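Local coordinates for phosphodiesterase (Pseudomonas aeruginosa, PDB 4G75), which is a colicin M-like bacteriocin that probably kills rival bacteria by magnesium-dependent cleavage of the lipid-linked peptidoglycan precursor, at residues T9-G23 with Y39-N51. Numbering follows the deposited sequence. Where two conformers were deposited one is given.
Sequences TIVAGQGDFSAYNYG and YISKGQRDVAYVN. With EDO (1,2-ethanediol), chain I; EDO (1,2-ethanediol), chain H.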
# COMPACT_ATOMS: atom_id res chain seq x y z
N THR A 9 -2.93 2.98 15.65
CA THR A 9 -2.29 1.73 16.05
C THR A 9 -3.29 0.89 16.83
O THR A 9 -3.96 1.41 17.71
CB THR A 9 -1.07 1.98 16.94
OG1 THR A 9 -0.10 2.74 16.22
CG2 THR A 9 -0.45 0.67 17.38
N ILE A 10 -3.39 -0.40 16.53
CA ILE A 10 -4.26 -1.27 17.30
C ILE A 10 -3.48 -2.24 18.17
O ILE A 10 -2.28 -2.44 17.96
CB ILE A 10 -5.26 -2.05 16.41
CG1 ILE A 10 -4.53 -3.07 15.53
CG2 ILE A 10 -6.09 -1.09 15.57
CD1 ILE A 10 -5.48 -4.07 14.89
N VAL A 11 -4.17 -2.83 19.14
CA VAL A 11 -3.58 -3.81 20.03
C VAL A 11 -3.91 -5.21 19.53
O VAL A 11 -5.08 -5.58 19.42
CB VAL A 11 -4.14 -3.66 21.46
CG1 VAL A 11 -3.64 -4.81 22.34
CG2 VAL A 11 -3.75 -2.31 22.03
N ALA A 12 -2.89 -5.99 19.21
CA ALA A 12 -3.13 -7.33 18.69
C ALA A 12 -2.12 -8.36 19.18
O ALA A 12 -0.98 -8.03 19.49
CB ALA A 12 -3.15 -7.30 17.16
N GLY A 13 -2.57 -9.61 19.25
CA GLY A 13 -1.72 -10.71 19.65
C GLY A 13 -1.94 -11.92 18.76
O GLY A 13 -2.89 -11.95 17.97
N GLN A 14 -1.07 -12.91 18.87
CA GLN A 14 -1.15 -14.11 18.04
C GLN A 14 -2.54 -14.73 18.07
O GLN A 14 -3.04 -15.20 17.04
CB GLN A 14 -0.13 -15.15 18.53
CG GLN A 14 1.32 -14.79 18.22
CD GLN A 14 2.29 -15.52 19.13
OE1 GLN A 14 2.25 -15.35 20.36
NE2 GLN A 14 3.17 -16.33 18.55
N GLY A 15 -3.14 -14.74 19.25
CA GLY A 15 -4.44 -15.36 19.45
C GLY A 15 -5.59 -14.67 18.75
O GLY A 15 -6.70 -15.20 18.72
N ASP A 16 -5.34 -13.49 18.18
CA ASP A 16 -6.37 -12.82 17.39
C ASP A 16 -6.55 -13.44 16.01
O ASP A 16 -7.54 -13.18 15.33
CB ASP A 16 -6.05 -11.34 17.23
CG ASP A 16 -6.30 -10.55 18.50
OD1 ASP A 16 -7.37 -10.75 19.10
OD2 ASP A 16 -5.43 -9.74 18.87
N PHE A 17 -5.60 -14.28 15.62
CA PHE A 17 -5.56 -14.77 14.25
C PHE A 17 -5.89 -16.24 14.11
O PHE A 17 -5.25 -17.10 14.69
CB PHE A 17 -4.22 -14.40 13.61
CG PHE A 17 -3.95 -12.93 13.67
CD1 PHE A 17 -3.14 -12.40 14.65
CD2 PHE A 17 -4.58 -12.07 12.78
CE1 PHE A 17 -2.92 -11.03 14.73
CE2 PHE A 17 -4.37 -10.71 12.86
CZ PHE A 17 -3.54 -10.19 13.83
N SER A 18 -6.93 -16.51 13.32
CA SER A 18 -7.49 -17.85 13.17
C SER A 18 -6.45 -18.88 12.74
O SER A 18 -6.49 -20.03 13.16
CB SER A 18 -8.65 -17.82 12.19
OG SER A 18 -9.66 -16.92 12.63
N ALA A 19 -5.53 -18.47 11.88
CA ALA A 19 -4.53 -19.41 11.38
C ALA A 19 -3.59 -19.86 12.49
O ALA A 19 -3.25 -21.04 12.59
CB ALA A 19 -3.74 -18.80 10.21
N TYR A 20 -3.17 -18.91 13.32
CA TYR A 20 -2.36 -19.22 14.48
C TYR A 20 -3.12 -20.17 15.41
O TYR A 20 -2.57 -21.17 15.86
CB TYR A 20 -1.96 -17.95 15.22
CG TYR A 20 -1.38 -18.21 16.59
CD1 TYR A 20 -0.01 -18.43 16.76
CD2 TYR A 20 -2.20 -18.26 17.70
CE1 TYR A 20 0.51 -18.68 18.01
CE2 TYR A 20 -1.68 -18.52 18.96
CZ TYR A 20 -0.33 -18.73 19.10
OH TYR A 20 0.17 -18.98 20.36
N ASN A 21 -4.38 -19.85 15.67
CA ASN A 21 -5.20 -20.70 16.54
C ASN A 21 -5.34 -22.11 16.00
O ASN A 21 -5.38 -23.07 16.77
CB ASN A 21 -6.58 -20.07 16.79
CG ASN A 21 -6.49 -18.75 17.51
OD1 ASN A 21 -5.60 -18.54 18.33
ND2 ASN A 21 -7.41 -17.83 17.21
N TYR A 22 -5.42 -22.24 14.68
CA TYR A 22 -5.48 -23.56 14.05
C TYR A 22 -4.19 -24.33 14.30
O TYR A 22 -4.20 -25.54 14.59
CB TYR A 22 -5.75 -23.42 12.55
CG TYR A 22 -5.98 -24.76 11.89
CD1 TYR A 22 -7.23 -25.38 11.94
CD2 TYR A 22 -4.95 -25.41 11.23
CE1 TYR A 22 -7.44 -26.61 11.34
CE2 TYR A 22 -5.16 -26.64 10.63
CZ TYR A 22 -6.40 -27.24 10.69
OH TYR A 22 -6.61 -28.46 10.09
N GLY A 23 -3.07 -23.63 14.17
CA GLY A 23 -1.77 -24.21 14.45
C GLY A 23 -1.60 -24.59 15.91
O GLY A 23 -0.96 -25.59 16.23
N TYR A 39 1.57 -22.76 10.27
CA TYR A 39 0.37 -22.10 10.80
C TYR A 39 0.70 -21.21 11.98
O TYR A 39 0.22 -20.07 12.06
CB TYR A 39 -0.68 -23.13 11.21
CG TYR A 39 -1.57 -23.56 10.07
CD1 TYR A 39 -2.65 -22.77 9.68
CD2 TYR A 39 -1.35 -24.75 9.39
CE1 TYR A 39 -3.47 -23.16 8.65
CE2 TYR A 39 -2.17 -25.14 8.36
CZ TYR A 39 -3.23 -24.34 7.99
OH TYR A 39 -4.05 -24.72 6.95
N ILE A 40 1.48 -21.73 12.92
CA ILE A 40 1.86 -20.95 14.09
C ILE A 40 2.57 -19.67 13.66
O ILE A 40 2.32 -18.60 14.21
CB ILE A 40 2.79 -21.74 15.04
CG1 ILE A 40 2.00 -22.84 15.73
CG2 ILE A 40 3.43 -20.81 16.06
CD1 ILE A 40 0.91 -22.32 16.65
N SER A 41 3.45 -19.79 12.67
CA SER A 41 4.28 -18.66 12.28
C SER A 41 3.45 -17.48 11.75
O SER A 41 3.87 -16.33 11.84
CB SER A 41 5.36 -19.07 11.26
OG SER A 41 4.80 -19.31 9.97
N LYS A 42 2.27 -17.76 11.20
CA LYS A 42 1.40 -16.70 10.68
C LYS A 42 0.97 -15.71 11.76
O LYS A 42 0.75 -14.52 11.49
CB LYS A 42 0.18 -17.30 9.97
CG LYS A 42 0.54 -18.19 8.78
CD LYS A 42 -0.70 -18.71 8.05
CE LYS A 42 -0.33 -19.85 7.08
NZ LYS A 42 0.61 -19.38 6.00
N GLY A 43 0.85 -16.20 12.99
CA GLY A 43 0.37 -15.37 14.09
C GLY A 43 1.23 -14.14 14.35
O GLY A 43 0.72 -13.02 14.36
N GLN A 44 2.53 -14.34 14.55
CA GLN A 44 3.39 -13.20 14.85
C GLN A 44 3.56 -12.28 13.64
O GLN A 44 3.66 -11.06 13.79
CB GLN A 44 4.75 -13.64 15.39
CG GLN A 44 5.51 -12.51 16.07
CD GLN A 44 4.70 -11.87 17.20
OE1 GLN A 44 3.85 -12.52 17.82
NE2 GLN A 44 4.96 -10.60 17.46
N ARG A 45 3.59 -12.85 12.44
CA ARG A 45 3.65 -12.00 11.26
C ARG A 45 2.39 -11.15 11.16
O ARG A 45 2.45 -9.96 10.87
CB ARG A 45 3.88 -12.81 9.98
CG ARG A 45 5.22 -13.56 9.94
CD ARG A 45 5.61 -13.91 8.50
NE ARG A 45 4.59 -14.72 7.85
CZ ARG A 45 4.49 -16.04 7.97
NH1 ARG A 45 5.37 -16.71 8.71
NH2 ARG A 45 3.52 -16.70 7.36
N ASP A 46 1.23 -11.76 11.40
CA ASP A 46 -0.03 -11.03 11.34
C ASP A 46 -0.07 -9.88 12.34
O ASP A 46 -0.62 -8.82 12.06
CB ASP A 46 -1.22 -11.97 11.58
CG ASP A 46 -1.48 -12.88 10.40
OD1 ASP A 46 -0.91 -12.66 9.31
OD2 ASP A 46 -2.29 -13.82 10.57
N VAL A 47 0.50 -10.11 13.52
CA VAL A 47 0.56 -9.06 14.54
C VAL A 47 1.29 -7.85 13.98
O VAL A 47 0.87 -6.70 14.19
CB VAL A 47 1.27 -9.57 15.82
CG1 VAL A 47 1.67 -8.38 16.71
CG2 VAL A 47 0.36 -10.53 16.58
N ALA A 48 2.37 -8.09 13.26
CA ALA A 48 3.11 -7.01 12.62
C ALA A 48 2.27 -6.38 11.52
O ALA A 48 2.15 -5.16 11.46
CB ALA A 48 4.44 -7.52 12.06
N TYR A 49 1.66 -7.21 10.67
CA TYR A 49 0.92 -6.70 9.52
C TYR A 49 -0.23 -5.76 9.90
O TYR A 49 -0.45 -4.73 9.23
CB TYR A 49 0.39 -7.85 8.64
CG TYR A 49 1.44 -8.65 7.90
CD1 TYR A 49 2.46 -8.01 7.19
CD2 TYR A 49 1.40 -10.04 7.87
CE1 TYR A 49 3.40 -8.73 6.50
CE2 TYR A 49 2.34 -10.78 7.18
CZ TYR A 49 3.34 -10.12 6.49
OH TYR A 49 4.29 -10.82 5.80
N VAL A 50 -0.96 -6.09 10.97
CA VAL A 50 -2.12 -5.28 11.32
C VAL A 50 -1.74 -3.86 11.76
O VAL A 50 -2.60 -2.99 11.85
CB VAL A 50 -3.05 -5.93 12.38
CG1 VAL A 50 -3.62 -7.24 11.86
CG2 VAL A 50 -2.31 -6.13 13.71
N ASN A 51 -0.46 -3.62 12.03
CA ASN A 51 -0.00 -2.25 12.27
C ASN A 51 0.95 -1.73 11.19
O ASN A 51 1.67 -0.75 11.40
CB ASN A 51 0.60 -2.10 13.67
CG ASN A 51 -0.46 -1.97 14.74
OD1 ASN A 51 -1.41 -1.21 14.60
ND2 ASN A 51 -0.30 -2.72 15.82
C1 EDO I . 1.46 -12.52 21.36
O1 EDO I . 0.37 -13.44 21.35
C2 EDO I . 1.54 -11.83 20.00
O2 EDO I . 2.69 -10.98 19.93
C1 EDO H . -0.23 3.41 12.34
O1 EDO H . 0.80 4.28 11.86
C2 EDO H . 0.22 1.96 12.20
O2 EDO H . 1.42 1.76 12.96
O HOH W 1 3.50 -16.78 15.77
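Phe17, at the N-cap position of helix 18-23, lays its ring on Asp46 of helix 39-49; the two helices pack antiparallel. The axes run at 147° and approach to 6.9 Å. Two glycines lie in the interface. Gly23 CA sits 3.6 Å from Tyr39 CB, and Gly43 CA lies against Tyr20 CB.

Asp46 CB stands over the centre of the Phe17 ring, 3.4 Å from its centroid, in a CH-pi contact. Asp16 CB covers the other face, offset toward the rim. The edge of Tyr22 points at the face of Tyr39, with ring planes at 51°. Tyr20 has Gln14 CB over one face and the carbonyl oxygen of Ile40 at its edge.

Apolar side chains fill in between the rings. Val50 reaches two ways: CG1 touches the edge of Phe17 at CZ, and CG2 meets Ala12 CB and Ile10 CD1. CG1 lies anti to the carbonyl carbon, which turns it to Phe17 and leaves CG2 facing the other two. Ala19 CB rests on Lys42 CD, while Lys42 NZ runs on to a salt bridge with Glu84 of helix 81-102.

Polar bonds bridge the rest. A water accepts from Gln14 NE2 and Gln44 N and donates to Ile40 O. An ethanediol, probably from the crystallisation liquor, also joins Gln14 and Gln44. The contact lies away from the magnesium site and joins the extended N-terminal segment 9-13 and helix 18-23 to helix 39-49 and the residues after it. At its far end the Asn51 amide grips the backbone of Ile10 twice. Asn51 OD1 takes Ile10 N on a lone pair at 2.9 Å, and Asn51 ND2 gives a nearly straight bond, 175°, to Ile10 O.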